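PDB 3TS7: geranyltranstransferase from Methylococcus capsulatus, which probably joins isopentenyl diphosphate to geranyl diphosphate to make farnesyl diphosphate, a magnesium-dependent step of isoprenoid synthesis. Local coordinates for residues M34-R37 / L38-M42; K104-C107 / H108-Y111; Q124-A127 / F128-L131; Q17-V20 / E21-L24. All blocks are in the same frame, centred on the assembly; numbering follows the deposited sequence.

Contact 1 (M34-R37 / L38-M42); sequences MPER and LHQAM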
# COMPACT_ATOMS: atom_id res chain seq x y z
N MET B 34 -20.31 1.29 -6.14
CA MET B 34 -20.09 1.77 -4.78
C MET B 34 -18.72 1.32 -4.26
O MET B 34 -18.31 0.19 -4.54
CB MET B 34 -21.20 1.21 -3.88
CG MET B 34 -21.47 1.99 -2.61
SD MET B 34 -23.01 1.51 -1.82
CE MET B 34 -24.23 2.23 -2.93
N PRO B 35 -17.98 2.20 -3.53
CA PRO B 35 -18.21 3.64 -3.27
C PRO B 35 -17.84 4.54 -4.46
O PRO B 35 -16.71 4.47 -4.96
CB PRO B 35 -17.30 3.93 -2.07
CG PRO B 35 -16.25 2.88 -2.12
CD PRO B 35 -16.89 1.66 -2.69
N GLU B 36 -18.78 5.38 -4.89
CA GLU B 36 -18.69 6.10 -6.17
C GLU B 36 -17.69 7.25 -6.22
O GLU B 36 -16.87 7.31 -7.14
CB GLU B 36 -20.06 6.60 -6.61
CG GLU B 36 -20.93 5.52 -7.24
CD GLU B 36 -22.08 6.09 -8.05
OE1 GLU B 36 -22.28 7.33 -8.03
OE2 GLU B 36 -22.79 5.31 -8.70
N ARG B 37 -17.78 8.16 -5.26
CA ARG B 37 -16.86 9.28 -5.12
C ARG B 37 -15.40 8.80 -5.01
O ARG B 37 -14.52 9.34 -5.70
CB ARG B 37 -17.26 10.12 -3.91
CG ARG B 37 -16.39 11.33 -3.63
CD ARG B 37 -17.03 12.16 -2.52
NE ARG B 37 -16.35 13.43 -2.26
CZ ARG B 37 -16.44 14.52 -3.03
NH1 ARG B 37 -15.80 15.62 -2.68
NH2 ARG B 37 -17.17 14.51 -4.14
N LEU B 38 -15.15 7.79 -4.16
CA LEU B 38 -13.82 7.18 -4.03
C LEU B 38 -13.32 6.59 -5.35
O LEU B 38 -12.17 6.85 -5.74
CB LEU B 38 -13.79 6.11 -2.93
CG LEU B 38 -12.47 5.32 -2.82
CD1 LEU B 38 -11.36 6.19 -2.23
CD2 LEU B 38 -12.61 4.06 -2.01
N HIS B 39 -14.17 5.84 -6.05
CA HIS B 39 -13.79 5.24 -7.34
C HIS B 39 -13.48 6.28 -8.41
O HIS B 39 -12.56 6.10 -9.22
CB HIS B 39 -14.86 4.29 -7.86
CG HIS B 39 -14.99 3.01 -7.08
ND1 HIS B 39 -16.03 2.14 -7.25
CD2 HIS B 39 -14.21 2.48 -6.11
CE1 HIS B 39 -15.89 1.11 -6.44
NE2 HIS B 39 -14.78 1.29 -5.73
N GLN B 40 -14.25 7.36 -8.41
CA GLN B 40 -14.07 8.43 -9.38
C GLN B 40 -12.83 9.28 -9.06
O GLN B 40 -12.24 9.87 -9.95
CB GLN B 40 -15.31 9.32 -9.45
CG GLN B 40 -16.51 8.70 -10.17
CD GLN B 40 -17.83 9.31 -9.74
OE1 GLN B 40 -17.91 10.49 -9.42
NE2 GLN B 40 -18.88 8.49 -9.72
N ALA B 41 -12.44 9.33 -7.79
CA ALA B 41 -11.27 10.09 -7.37
C ALA B 41 -9.98 9.38 -7.79
O ALA B 41 -9.03 10.03 -8.23
CB ALA B 41 -11.28 10.33 -5.87
N MET B 42 -9.96 8.05 -7.62
CA MET B 42 -8.86 7.20 -8.09
C MET B 42 -8.70 7.29 -9.60
O MET B 42 -7.59 7.46 -10.10
CB MET B 42 -9.09 5.75 -7.69
CG MET B 42 -9.24 5.54 -6.22
SD MET B 42 -9.79 3.84 -5.92
CE MET B 42 -8.25 3.21 -5.42

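Contact 2 (K104-C107 / H108-Y111); sequences KPTC and HKAY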
# COMPACT_ATOMS: atom_id res chain seq x y z
N LYS B 104 -5.00 20.73 -14.53
CA LYS B 104 -6.14 20.04 -13.95
C LYS B 104 -6.01 20.15 -12.43
O LYS B 104 -4.91 20.00 -11.89
CB LYS B 104 -6.09 18.57 -14.38
CG LYS B 104 -7.36 17.76 -14.23
CD LYS B 104 -7.41 16.68 -15.30
CE LYS B 104 -8.21 15.46 -14.86
NZ LYS B 104 -7.38 14.49 -14.10
N PRO B 105 -7.12 20.46 -11.73
CA PRO B 105 -6.98 20.54 -10.26
C PRO B 105 -6.54 19.21 -9.63
O PRO B 105 -6.87 18.15 -10.15
CB PRO B 105 -8.39 20.93 -9.81
CG PRO B 105 -8.98 21.65 -10.99
CD PRO B 105 -8.44 20.92 -12.18
N THR B 106 -5.77 19.27 -8.54
CA THR B 106 -5.29 18.06 -7.85
C THR B 106 -6.44 17.34 -7.13
O THR B 106 -7.51 17.92 -6.92
CB THR B 106 -4.17 18.37 -6.83
OG1 THR B 106 -4.55 19.50 -6.04
CG2 THR B 106 -2.85 18.66 -7.54
N CYS B 107 -6.21 16.08 -6.75
CA CYS B 107 -7.26 15.22 -6.17
C CYS B 107 -7.94 15.81 -4.92
O CYS B 107 -9.16 15.71 -4.79
CB CYS B 107 -6.70 13.84 -5.86
SG CYS B 107 -7.95 12.59 -5.51
N HIS B 108 -7.16 16.42 -4.03
CA HIS B 108 -7.71 17.06 -2.84
C HIS B 108 -8.49 18.35 -3.13
O HIS B 108 -9.43 18.68 -2.41
CB HIS B 108 -6.63 17.31 -1.77
CG HIS B 108 -5.61 18.33 -2.16
ND1 HIS B 108 -5.57 19.59 -1.60
CD2 HIS B 108 -4.60 18.28 -3.05
CE1 HIS B 108 -4.58 20.27 -2.13
NE2 HIS B 108 -3.96 19.50 -3.01
N LYS B 109 -8.10 19.07 -4.18
CA LYS B 109 -8.86 20.26 -4.61
C LYS B 109 -10.14 19.85 -5.31
O LYS B 109 -11.20 20.38 -5.00
CB LYS B 109 -8.03 21.17 -5.53
CG LYS B 109 -7.04 22.05 -4.80
CD LYS B 109 -7.72 23.00 -3.83
CE LYS B 109 -6.80 23.31 -2.66
NZ LYS B 109 -7.20 24.54 -1.94
N ALA B 110 -10.04 18.88 -6.22
CA ALA B 110 -11.16 18.43 -7.04
C ALA B 110 -12.23 17.67 -6.26
O ALA B 110 -13.39 17.62 -6.70
CB ALA B 110 -10.65 17.57 -8.19
N TYR B 111 -11.84 17.07 -5.14
CA TYR B 111 -12.77 16.38 -4.22
C TYR B 111 -12.66 17.01 -2.83
O TYR B 111 -13.19 18.10 -2.59
CB TYR B 111 -12.52 14.85 -4.22
CG TYR B 111 -12.83 14.22 -5.56
CD1 TYR B 111 -14.09 13.66 -5.83
CD2 TYR B 111 -11.88 14.21 -6.59
CE1 TYR B 111 -14.38 13.10 -7.07
CE2 TYR B 111 -12.16 13.67 -7.83
CZ TYR B 111 -13.40 13.11 -8.07
OH TYR B 111 -13.66 12.58 -9.30

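Contact 3 (Q124-A127 / F128-L131); sequences QALA and FHVL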
# COMPACT_ATOMS: atom_id res chain seq x y z
N GLN B 124 -2.67 2.11 -3.43
CA GLN B 124 -1.52 1.31 -2.98
C GLN B 124 -1.91 -0.15 -2.79
O GLN B 124 -1.24 -1.04 -3.30
CB GLN B 124 -0.86 1.84 -1.71
CG GLN B 124 0.31 0.95 -1.35
CD GLN B 124 1.26 1.47 -0.30
OE1 GLN B 124 2.36 0.92 -0.16
NE2 GLN B 124 0.86 2.49 0.44
N ALA B 125 -3.01 -0.38 -2.08
CA ALA B 125 -3.52 -1.73 -1.89
C ALA B 125 -3.85 -2.46 -3.22
O ALA B 125 -3.59 -3.66 -3.35
CB ALA B 125 -4.74 -1.71 -0.96
N LEU B 126 -4.43 -1.73 -4.16
CA LEU B 126 -4.78 -2.21 -5.48
C LEU B 126 -3.56 -2.63 -6.31
O LEU B 126 -3.63 -3.59 -7.07
CB LEU B 126 -5.49 -1.09 -6.22
CG LEU B 126 -6.31 -1.38 -7.48
CD1 LEU B 126 -7.47 -2.37 -7.22
CD2 LEU B 126 -6.87 -0.05 -7.95
N ALA B 127 -2.45 -1.89 -6.18
CA ALA B 127 -1.21 -2.28 -6.83
C ALA B 127 -0.82 -3.68 -6.43
O ALA B 127 -0.48 -4.51 -7.29
CB ALA B 127 -0.09 -1.30 -6.50
N PHE B 128 -0.89 -3.97 -5.13
CA PHE B 128 -0.51 -5.26 -4.63
C PHE B 128 -1.55 -6.35 -4.98
O PHE B 128 -1.19 -7.52 -5.13
CB PHE B 128 -0.30 -5.18 -3.12
CG PHE B 128 0.96 -4.47 -2.74
CD1 PHE B 128 0.91 -3.19 -2.19
CD2 PHE B 128 2.20 -5.08 -2.94
CE1 PHE B 128 2.09 -2.53 -1.82
CE2 PHE B 128 3.37 -4.43 -2.59
CZ PHE B 128 3.32 -3.15 -2.03
N HIS B 129 -2.82 -5.95 -5.04
CA HIS B 129 -3.92 -6.85 -5.50
C HIS B 129 -3.68 -7.28 -6.95
O HIS B 129 -3.81 -8.48 -7.27
CB HIS B 129 -5.30 -6.20 -5.30
CG HIS B 129 -6.41 -6.83 -6.09
ND1 HIS B 129 -6.88 -8.11 -5.84
CD2 HIS B 129 -7.17 -6.34 -7.11
CE1 HIS B 129 -7.87 -8.38 -6.67
NE2 HIS B 129 -8.06 -7.33 -7.46
N VAL B 130 -3.29 -6.32 -7.80
CA VAL B 130 -2.94 -6.63 -9.21
C VAL B 130 -1.80 -7.67 -9.27
O VAL B 130 -1.94 -8.70 -9.93
CB VAL B 130 -2.64 -5.35 -10.05
CG1 VAL B 130 -2.06 -5.70 -11.43
CG2 VAL B 130 -3.89 -4.55 -10.25
N LEU B 131 -0.71 -7.46 -8.53
CA LEU B 131 0.42 -8.38 -8.60
C LEU B 131 0.10 -9.77 -8.05
O LEU B 131 0.54 -10.78 -8.61
CB LEU B 131 1.67 -7.82 -7.90
CG LEU B 131 2.40 -6.61 -8.50
CD1 LEU B 131 3.62 -6.29 -7.61
CD2 LEU B 131 2.85 -6.85 -9.96

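Contact 4 (Q17-V20 / E21-L24); sequences QERV and ERAL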
# COMPACT_ATOMS: atom_id res chain seq x y z
N GLN B 17 1.45 4.00 -24.30
CA GLN B 17 0.63 4.90 -23.51
C GLN B 17 -0.87 4.62 -23.69
O GLN B 17 -1.64 4.73 -22.73
CB GLN B 17 0.95 6.36 -23.83
CG GLN B 17 2.26 6.82 -23.21
CD GLN B 17 2.66 8.22 -23.64
OE1 GLN B 17 2.21 8.72 -24.66
NE2 GLN B 17 3.52 8.87 -22.85
N GLU B 18 -1.28 4.24 -24.90
CA GLU B 18 -2.65 3.82 -25.15
C GLU B 18 -2.95 2.46 -24.53
O GLU B 18 -4.02 2.26 -23.94
CB GLU B 18 -2.95 3.81 -26.64
CG GLU B 18 -3.08 5.22 -27.25
CD GLU B 18 -2.88 5.25 -28.76
OE1 GLU B 18 -2.84 4.16 -29.40
OE2 GLU B 18 -2.76 6.36 -29.32
N ARG B 19 -2.00 1.53 -24.66
CA ARG B 19 -2.13 0.18 -24.08
C ARG B 19 -2.22 0.21 -22.55
O ARG B 19 -3.05 -0.48 -21.96
CB ARG B 19 -1.00 -0.73 -24.55
CG ARG B 19 -1.09 -2.13 -24.01
CD ARG B 19 0.12 -2.94 -24.34
NE ARG B 19 -0.04 -4.31 -23.86
CZ ARG B 19 -0.21 -5.37 -24.64
NH1 ARG B 19 -0.20 -5.23 -25.96
NH2 ARG B 19 -0.36 -6.58 -24.09
N VAL B 20 -1.38 1.03 -21.91
CA VAL B 20 -1.46 1.18 -20.45
C VAL B 20 -2.74 1.93 -20.01
O VAL B 20 -3.30 1.63 -18.95
CB VAL B 20 -0.18 1.83 -19.84
CG1 VAL B 20 -0.18 3.33 -20.04
CG2 VAL B 20 -0.03 1.47 -18.36
N GLU B 21 -3.21 2.89 -20.81
CA GLU B 21 -4.43 3.63 -20.47
C GLU B 21 -5.62 2.69 -20.34
O GLU B 21 -6.42 2.82 -19.41
CB GLU B 21 -4.74 4.70 -21.53
CG GLU B 21 -5.92 5.62 -21.19
CD GLU B 21 -5.61 6.65 -20.11
OE1 GLU B 21 -6.56 7.18 -19.51
OE2 GLU B 21 -4.41 6.94 -19.86
N ARG B 22 -5.72 1.74 -21.27
CA ARG B 22 -6.77 0.71 -21.27
C ARG B 22 -6.57 -0.31 -20.17
O ARG B 22 -7.53 -0.83 -19.60
CB ARG B 22 -6.82 -0.00 -22.62
CG ARG B 22 -7.30 0.87 -23.81
CD ARG B 22 -7.57 0.03 -25.06
NE ARG B 22 -6.62 -1.09 -25.19
CZ ARG B 22 -5.50 -1.07 -25.92
NH1 ARG B 22 -5.15 0.02 -26.60
NH2 ARG B 22 -4.72 -2.15 -25.96
N ALA B 23 -5.31 -0.60 -19.85
CA ALA B 23 -5.00 -1.61 -18.85
C ALA B 23 -5.29 -1.09 -17.44
O ALA B 23 -5.79 -1.85 -16.59
CB ALA B 23 -3.57 -2.13 -19.00
N LEU B 24 -5.03 0.21 -17.23
CA LEU B 24 -5.37 0.87 -15.96
C LEU B 24 -6.89 0.96 -15.74
O LEU B 24 -7.38 0.67 -14.65
CB LEU B 24 -4.73 2.27 -15.86
CG LEU B 24 -3.20 2.34 -15.83
CD1 LEU B 24 -2.71 3.71 -16.31
CD2 LEU B 24 -2.64 2.01 -14.48
O HOH W 1 -1.70 6.48 -20.67

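Contact 1 (M34-R37 / L38-M42)
H39 N donates to P35 O (3.1 Å), Q40 N to E36 O and A41 N to R37 O, the i to i+4 bonds of the first turn of helix 36-46. P35, entered through a cis peptide bond, holds the N-cap position. Its carbonyl oxygen serves twice: it accepts the bond from H39 N and lies over one face of the H39 imidazole, 3.1 Å above the ring plane and toward its rim. The ring's CE1 comes 3.2 Å from M34 O, and NE2 lies 3.7 Å from P35 CD, while ND1 donates weakly to backbone oxygens of A30 and R33. The H39 ring thus packs against the M34-P35 segment leading into helix 36-46 of the all-helical polyprenyl synthetase fold. On the P35 ring, CG meets L38 CD2 at 3.8 Å; in the dimer P35 packs on G162 and L38 on A165 of the second subunit. Q40 CG sits anti to its carbonyl carbon (chi1 -74°), which brings the amide back alongside E36, NE2 3.8 Å from E36 CB; that nitrogen is bonded to A31 O. R37 extends fully from CG to NE and forms a salt bridge with D112 through NH1.

Contact 2 (K104-C107 / H108-Y111)
T106 O receives A110 N at 2.8 Å, a nearly linear bond (167° at the hydrogen) that arrives almost along the carbonyl direction. One residue on, C107 O takes the N-H of Y111 at 3.0 Å, less straight at 139° and tilted from the carbonyl plane. The T106 side chain makes no capping bond, although the residue stands at the N-cap. Its hydroxyl is instead turned to H108: OG1 lies 3.1 Å from NE2 and 3.2 Å from CD2 of the imidazole, the two side chains running side by side. Both polar atoms have a partner in the preceding loop, since T106 OG1 and H108 NE2 are each hydrogen-bonded to D98 O, and this one carbonyl therefore gathers both side chains. H108 reaches it because CG stands between the backbone N and the carbonyl carbon (chi1 68°), which swings the ring back toward T106. The four residues 107-110 form a single short helical turn that carries the chain from the loop after helix 73-90 toward helix 113-133 in this all-helical fold. C107 SG, for its part, makes an oblique sulfur-aromatic contact with Y111, 5.4 Å from the ring centroid, and C107 O lies at the edge of the same ring, 3.6 Å from CD2. P105 CB rests 4.4 Å from A110 CB, and P105 O accepts from the Y44 hydroxyl. K109 NZ makes a long, weak ion pair with D99.

Contact 3 (Q124-A127 / F128-L131)
F128 meets Q124 one turn earlier in helix 113-133, the two side chains running the same way with amide and ring planes 28° apart. The oxygen OE1 of Q124 lies at the ring edge, in its plane, 3.8 Å from F128 CE1, while NE2 bonds weakly to D121 O of the second subunit; Q124 O comes 3.2 Å from CD1 of F128. CG of F128 stands anti to its carbonyl carbon (chi1 -74°), which lays the ring back along Q124. The ring stacks on F128 of the second subunit and touches A152 of its own chain. An alanine in place of F128 would probably leave the partner F128 of the other subunit without its stacking mate and open a gap beside Q124 at the dimer interface. H129 N donates to A125 O at 2.9 Å, in the carbonyl plane. Its imidazole swings out across L126, with CD2 4.0 Å from L126 CD1, and ND1 is hydrogen-bonded to E149 of the second subunit. V130 N binds L126 O at 2.8 Å and 164°, and V130 CG2 packs 3.3 Å from that same oxygen. L131 N donates to A127 O at 3.2 Å, and the L131 side chain leans on I148 and L151 of helix 141-155. In this isoprenoid synthase dimer the N-H groups of 128-131 bond back along the helix, that of F128 weakly, while F128 and H129 give an aromatic stack and a polar link to the other subunit, a mixed chemistry that probably helps fix how the two copies are set against each other.

Contact 4 (Q17-V20 / E21-L24)
Q17 O collects two donors: E21 N at 3.1 Å, arriving from above the carbonyl plane, and a water at 2.7 Å. The same water donates to E21 OE2 at 2.9 Å, bridging backbone and carboxylate, while Q17 NE2 is bonded to K51 O. E21 is bent at chi2 (74°), which carries its carboxylate aside to a salt bridge with R52 and a hydrogen bond to G48 N. E18 O accepts R22 N, and the guanidinium of R22, folded back by its bend at chi3, lies near that oxygen without a hydrogen bond from NH1, 3.7 Å away; E18 OE2 is paired with R14. R19 lies beneath the R22 group: its CA sits under one face, 4.0 Å from R22 CZ. The R19 chain itself stays extended, ending in salt bridges to D73 and D70, and the two guanidinium planes are 64° apart. R19 O takes the N-H of A23. V20 O binds L24 N at 2.8 Å and 161°, and V20 CG2, anti to the backbone N, meets L24 CD1 at 4.1 Å, the side chains running together. An alanine at L24 would probably open a gap beside V20 CG2. These two turns of helix 5-27 belong to the all-helical fold of the family: V20 and R19 lean on Y59 of helix 53-65, A23 and L24 on C77 of helix 73-90, and E21 reaches the loop between helices 36-46 and 53-65.

From the N terminus the chain passes contact 4 on helix 5-27, contact 1 at the start of helix 36-46, contact 2 around helix 107-110 and contact 3 on helix 113-133. Each joins residues close in sequence on one continuous stretch, so none closes a long loop, and the four follow in series without nesting or crossing. Contacts 1 and 2 nonetheless meet in space, their centres about 14 Å apart: Y111 OH probably hydrogen-bonds to Q40 O, and its ring packs on A41, tying helix 36-46 to the short helix. Contacts 1 and 3 both touch the second subunit, whereas contacts 2 and 4 lie within their own chain.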